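Local coordinates for protein exosome complex exonuclease RRP46 homolog (Oryza sativa Japonica Group, PDB 3HKM) that probably acts in the exosome that degrades RNA, binds double-stranded DNA and single-stranded RNA, and shows hydrolytic DNase and phosphorolytic RNase activities in vitro, at residues 15-20 against 220-225; 33-38 against 116-121. One frame throughout, in Å; residues are numbered along the deposited sequence.

Contact 1: residues 15-20 against 220-225; sequences RPFSCT and SRISDF
Phe-17, Ser-18 and Cys-19, on the strand part of 15-20, run nearly parallel to the helix segment 220-225 and meet its Arg-221, Ile-222 and Phe-225. The strand and helix axes approach to 10.4 Å and differ in direction by only 22°. No hydrogen bond links the two backbones, so the gap is bridged by side chains, chiefly two phenylalanines.

The rings of Phe-17 and Phe-225 form a T-shaped stack with planes at 79°. Phe-17 supplies the edge: its CD2 stands over one face of Phe-225, near the rim, 3.5 Å from CD2 of that ring, while CE2 comes to 3.3 Å from Phe-225 CG. Arg-221 O lies at the edge of the Phe-17 ring, near its plane, 3.6 Å from Phe-17 CZ, and CE1 reaches the flank of Ile-222. The Phe-225 ring reaches the strand because its CG stands anti to the backbone N (chi1 -177°); its rim then meets the strand backbone edge-on, with Cys-19 N near the ring plane and 4.0 Å from CZ, and lies beside Cys-19 CB. Were Phe-225 replaced by an alanine, the edge of Phe-17 would probably lose its facing ring, and a gap would be likely to open between strand and helix.

Ile-222 also touches Val-139 and Ile-141 of the second sheet. This is aromatic packing of the C-terminal helix of an RNase PH domain against an outermost strand of the five-stranded sheet.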
loop_
_atom_site.group_PDB
_atom_site.type_symbol
_atom_site.label_atom_id
_atom_site.label_comp_id
_atom_site.label_asym_id
_atom_site.label_seq_id
_atom_site.Cartn_x
_atom_site.Cartn_y
_atom_site.Cartn_z
ATOM N N ARG A 15 1.237 13.195 -5.354
ATOM C CA ARG A 15 1.573 14.165 -4.324
ATOM C C ARG A 15 2.973 13.822 -3.811
ATOM O O ARG A 15 3.435 12.691 -3.979
ATOM C CB ARG A 15 0.520 14.178 -3.215
ATOM C CG ARG A 15 0.640 13.066 -2.209
ATOM C CD ARG A 15 -0.683 12.309 -2.068
ATOM N NE ARG A 15 -1.733 13.027 -1.368
ATOM C CZ ARG A 15 -2.755 12.423 -0.769
ATOM N NH1 ARG A 15 -2.861 11.099 -0.798
ATOM N NH2 ARG A 15 -3.668 13.138 -0.141
ATOM N N PRO A 16 3.673 14.804 -3.223
ATOM C CA PRO A 16 5.049 14.502 -2.807
ATOM C C PRO A 16 5.076 13.404 -1.738
ATOM O O PRO A 16 4.368 13.523 -0.739
ATOM C CB PRO A 16 5.539 15.831 -2.231
ATOM C CG PRO A 16 4.633 16.884 -2.860
ATOM C CD PRO A 16 3.301 16.206 -2.971
ATOM N N PHE A 17 5.849 12.345 -1.956
ATOM C CA PHE A 17 5.997 11.299 -0.938
ATOM C C PHE A 17 7.339 11.380 -0.213
ATOM O O PHE A 17 8.295 12.001 -0.693
ATOM C CB PHE A 17 5.776 9.893 -1.511
ATOM C CG PHE A 17 6.412 9.678 -2.852
ATOM C CD1 PHE A 17 5.778 10.107 -4.011
ATOM C CD2 PHE A 17 7.636 9.045 -2.958
ATOM C CE1 PHE A 17 6.355 9.918 -5.248
ATOM C CE2 PHE A 17 8.227 8.852 -4.196
ATOM C CZ PHE A 17 7.584 9.289 -5.346
ATOM N N SER A 18 7.394 10.746 0.953
ATOM C CA SER A 18 8.555 10.836 1.825
ATOM C C SER A 18 8.585 9.624 2.732
ATOM O O SER A 18 7.588 8.924 2.862
ATOM C CB SER A 18 8.474 12.104 2.668
ATOM O OG SER A 18 7.288 12.130 3.440
ATOM N N CYS A 19 9.724 9.366 3.361
ATOM C CA CYS A 19 9.811 8.220 4.262
ATOM C C CYS A 19 10.990 8.312 5.217
ATOM O O CYS A 19 12.134 8.460 4.797
ATOM C CB CYS A 19 9.884 6.902 3.475
ATOM S SG CYS A 19 9.962 5.424 4.520
ATOM N N THR A 20 10.714 8.224 6.512
ATOM C CA THR A 20 11.800 8.040 7.461
ATOM C C THR A 20 12.076 6.554 7.622
ATOM O O THR A 20 11.191 5.780 7.990
ATOM C CB THR A 20 11.512 8.679 8.819
ATOM O OG1 THR A 20 12.241 7.977 9.840
ATOM C CG2 THR A 20 10.052 8.613 9.119
ATOM N N SER A 220 6.490 4.060 -11.752
ATOM C CA SER A 220 7.954 4.056 -11.783
ATOM C C SER A 220 8.546 5.142 -10.895
ATOM O O SER A 220 9.674 5.019 -10.433
ATOM C CB SER A 220 8.469 4.240 -13.217
ATOM O OG SER A 220 8.309 5.585 -13.640
ATOM N N ARG A 221 7.792 6.213 -10.664
ATOM C CA ARG A 221 8.238 7.265 -9.751
ATOM C C ARG A 221 8.336 6.732 -8.318
ATOM O O ARG A 221 9.282 7.047 -7.593
ATOM C CB ARG A 221 7.305 8.484 -9.808
ATOM C CG ARG A 221 7.592 9.427 -10.970
ATOM C CD ARG A 221 6.799 10.729 -10.867
ATOM N NE ARG A 221 6.939 11.561 -12.064
ATOM C CZ ARG A 221 7.816 12.557 -12.197
ATOM N NH1 ARG A 221 8.641 12.859 -11.206
ATOM N NH2 ARG A 221 7.872 13.254 -13.327
ATOM N N ILE A 222 7.362 5.915 -7.923
ATOM C CA ILE A 222 7.342 5.343 -6.581
ATOM C C ILE A 222 8.418 4.267 -6.381
ATOM O O ILE A 222 9.072 4.220 -5.338
ATOM C CB ILE A 222 5.970 4.739 -6.232
ATOM C CG1 ILE A 222 4.873 5.805 -6.261
ATOM C CG2 ILE A 222 6.012 4.088 -4.860
ATOM C CD1 ILE A 222 3.484 5.217 -6.156
ATOM N N SER A 223 8.597 3.402 -7.376
ATOM C CA SER A 223 9.613 2.350 -7.279
ATOM C C SER A 223 11.052 2.881 -7.429
ATOM O O SER A 223 11.976 2.330 -6.833
ATOM C CB SER A 223 9.322 1.193 -8.249
ATOM O OG SER A 223 9.373 1.615 -9.601
ATOM N N ASP A 224 11.238 3.948 -8.205
ATOM C CA ASP A 224 12.544 4.608 -8.313
ATOM C C ASP A 224 12.941 5.183 -6.949
ATOM O O ASP A 224 14.119 5.268 -6.619
ATOM C CB ASP A 224 12.522 5.746 -9.348
ATOM C CG ASP A 224 12.420 5.254 -10.798
ATOM O OD1 ASP A 224 12.526 4.032 -11.058
ATOM O OD2 ASP A 224 12.234 6.116 -11.691
ATOM N N PHE A 225 11.939 5.592 -6.175
ATOM C CA PHE A 225 12.120 6.078 -4.807
ATOM C C PHE A 225 12.542 4.922 -3.887
ATOM O O PHE A 225 13.538 5.018 -3.152
ATOM C CB PHE A 225 10.802 6.710 -4.328
ATOM C CG PHE A 225 10.859 7.317 -2.943
ATOM C CD1 PHE A 225 11.664 8.413 -2.675
ATOM C CD2 PHE A 225 10.062 6.818 -1.925
ATOM C CE1 PHE A 225 11.698 8.981 -1.412
ATOM C CE2 PHE A 225 10.091 7.381 -0.657
ATOM C CZ PHE A 225 10.916 8.462 -0.399
#

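Contact 2: residues 33-38 against 116-121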
loop_
_atom_site.group_PDB
_atom_site.type_symbol
_atom_site.label_atom_id
_atom_site.label_comp_id
_atom_site.label_asym_id
_atom_site.label_seq_id
_atom_site.Cartn_x
_atom_site.Cartn_y
_atom_site.Cartn_z
ATOM N N TRP A 33 5.618 6.366 6.182
ATOM C CA TRP A 33 5.493 6.748 4.783
ATOM C C TRP A 33 4.432 7.848 4.639
ATOM O O TRP A 33 3.334 7.746 5.200
ATOM C CB TRP A 33 5.138 5.503 3.961
ATOM C CG TRP A 33 4.988 5.707 2.500
ATOM C CD1 TRP A 33 3.908 6.223 1.854
ATOM C CD2 TRP A 33 5.941 5.365 1.485
ATOM N NE1 TRP A 33 4.132 6.242 0.502
ATOM C CE2 TRP A 33 5.373 5.721 0.247
ATOM C CE3 TRP A 33 7.225 4.805 1.504
ATOM C CZ2 TRP A 33 6.040 5.527 -0.965
ATOM C CZ3 TRP A 33 7.885 4.611 0.297
ATOM C CH2 TRP A 33 7.291 4.974 -0.918
ATOM N N ALA A 34 4.771 8.904 3.901
ATOM C CA ALA A 34 3.851 10.016 3.719
ATOM C C ALA A 34 3.610 10.387 2.253
ATOM O O ALA A 34 4.541 10.517 1.461
ATOM C CB ALA A 34 4.331 11.232 4.505
ATOM N N GLN A 35 2.343 10.544 1.901
ATOM C CA GLN A 35 1.980 11.143 0.631
ATOM C C GLN A 35 1.021 12.272 0.953
ATOM O O GLN A 35 -0.086 12.032 1.424
ATOM C CB GLN A 35 1.316 10.111 -0.263
ATOM C CG GLN A 35 2.090 8.823 -0.344
ATOM C CD GLN A 35 1.296 7.719 -0.991
ATOM O OE1 GLN A 35 0.137 7.904 -1.347
ATOM N NE2 GLN A 35 1.913 6.562 -1.147
ATOM N N GLY A 36 1.450 13.506 0.724
ATOM C CA GLY A 36 0.679 14.642 1.183
ATOM C C GLY A 36 0.463 14.508 2.679
ATOM O O GLY A 36 1.398 14.168 3.415
ATOM N N ASP A 37 -0.763 14.759 3.131
ATOM C CA ASP A 37 -1.090 14.679 4.556
ATOM C C ASP A 37 -1.493 13.273 4.965
ATOM O O ASP A 37 -1.722 13.004 6.141
ATOM C CB ASP A 37 -2.222 15.640 4.915
ATOM C CG ASP A 37 -1.761 17.075 5.025
ATOM O OD1 ASP A 37 -2.600 17.917 5.399
ATOM O OD2 ASP A 37 -0.570 17.359 4.749
ATOM N N THR A 38 -1.619 12.384 3.991
ATOM C CA THR A 38 -1.890 10.987 4.295
ATOM C C THR A 38 -0.588 10.332 4.716
ATOM O O THR A 38 0.314 10.120 3.889
ATOM C CB THR A 38 -2.463 10.237 3.088
ATOM O OG1 THR A 38 -3.767 10.747 2.802
ATOM C CG2 THR A 38 -2.559 8.745 3.379
ATOM N N LEU A 116 -5.261 3.317 1.536
ATOM C CA LEU A 116 -4.879 1.928 1.319
ATOM C C LEU A 116 -3.656 1.843 0.387
ATOM O O LEU A 116 -2.716 1.082 0.656
ATOM C CB LEU A 116 -6.067 1.119 0.793
ATOM C CG LEU A 116 -6.053 -0.407 0.921
ATOM C CD1 LEU A 116 -6.060 -1.087 -0.435
ATOM C CD2 LEU A 116 -4.907 -0.908 1.802
ATOM N N PRO A 117 -3.657 2.619 -0.711
ATOM C CA PRO A 117 -2.441 2.655 -1.531
ATOM C C PRO A 117 -1.231 3.166 -0.742
ATOM O O PRO A 117 -0.124 2.662 -0.928
ATOM C CB PRO A 117 -2.806 3.637 -2.647
ATOM C CG PRO A 117 -4.269 3.512 -2.782
ATOM C CD PRO A 117 -4.778 3.312 -1.370
ATOM N N CYS A 118 -1.435 4.149 0.129
ATOM C CA CYS A 118 -0.343 4.655 0.953
ATOM C C CYS A 118 0.161 3.570 1.910
ATOM O O CYS A 118 1.376 3.329 2.008
ATOM C CB CYS A 118 -0.779 5.892 1.738
ATOM S SG CYS A 118 0.504 6.609 2.806
ATOM N N ALA A 119 -0.771 2.917 2.607
ATOM C CA ALA A 119 -0.424 1.853 3.551
ATOM C C ALA A 119 0.300 0.705 2.859
ATOM O O ALA A 119 1.216 0.114 3.419
ATOM C CB ALA A 119 -1.672 1.347 4.266
ATOM N N ILE A 120 -0.118 0.398 1.635
ATOM C CA ILE A 120 0.541 -0.607 0.810
ATOM C C ILE A 120 2.015 -0.270 0.525
ATOM O O ILE A 120 2.908 -1.067 0.794
ATOM C CB ILE A 120 -0.248 -0.821 -0.510
ATOM C CG1 ILE A 120 -1.606 -1.474 -0.193
ATOM C CG2 ILE A 120 0.550 -1.674 -1.495
ATOM C CD1 ILE A 120 -2.422 -1.850 -1.411
ATOM N N ASN A 121 2.256 0.913 -0.029
ATOM C CA ASN A 121 3.611 1.384 -0.306
ATOM C C ASN A 121 4.486 1.425 0.944
ATOM O O ASN A 121 5.651 1.026 0.921
ATOM C CB ASN A 121 3.554 2.782 -0.914
ATOM C CG ASN A 121 2.823 2.810 -2.235
ATOM O OD1 ASN A 121 2.079 3.743 -2.521
ATOM N ND2 ASN A 121 3.029 1.787 -3.046
#
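The hydroxyl OG1 of Thr-38, a residue whose methyl rests on Cys-118, is gripped by two backbone groups: it donates to Gly-113 O and accepts from Asp-112 N, just ahead of helix 115-130. These bonds fix the rotation of the side chain, and CG2 is turned to the helix, 3.7 Å from Cys-118 CB.

The strand segment reaches Thr-38 through a type II' turn from Gln-35, with Gly-36 taking the positive phi, the tight turn of a beta hairpin. Gln-35 N binds Thr-38 O at 2.9 Å, and the return bond from Thr-38 N to Gln-35 O is weak. That same Thr-38 O lies 3.7 Å from Cys-118 SG.

Cys-118 fits into the angle between strand and turn. Its sulfur, extended away from the backbone N (chi1 180°), arrives at the edge of the Trp-33 indole, near the ring plane and 3.6 Å from CD1, a sulfur-aromatic contact. One turn further along the helix, Asn-121 approaches the same indole over a face: CB sits 3.6 Å from Trp-33 CE2 in a CH-pi contact with the five-membered ring. Gln-35 CD lies at the indole edge, in plane, and beside Cys-118 CB, and the Gln-35 side chain crosses that of Asn-121 at about a right angle.

All the touching residues are buried. The strand and helix axes come within 8.3 Å at 145°, and the Trp-33 side chain also touches Ala-122 and Ala-125 of helix 115-130. Helix 77-91 packs beside that helix, against Leu-116 and Ile-120, while strand 38-49 returns antiparallel beside 29-35.

Contact 2 is nested within the chain loop that contact 1 closes: 15-20, 33-38 and 116-121 come in that order, and 220-225 returns near the C-terminus. The centres are about 10 Å apart, contact 1 at the surface and contact 2 in the interior. Strands 17-21 and 29-35 are antiparallel neighbours in the five-stranded sheet, with Ser-18 N and Ala-34 O 2.9 Å apart in a probable hydrogen bond. Phe-225 also meets the ring of Trp-33, joining the two contacts directly through aromatic side chains. Helices 115-130 and 205-229 are thereby both packed against the first strands of this RNase PH domain.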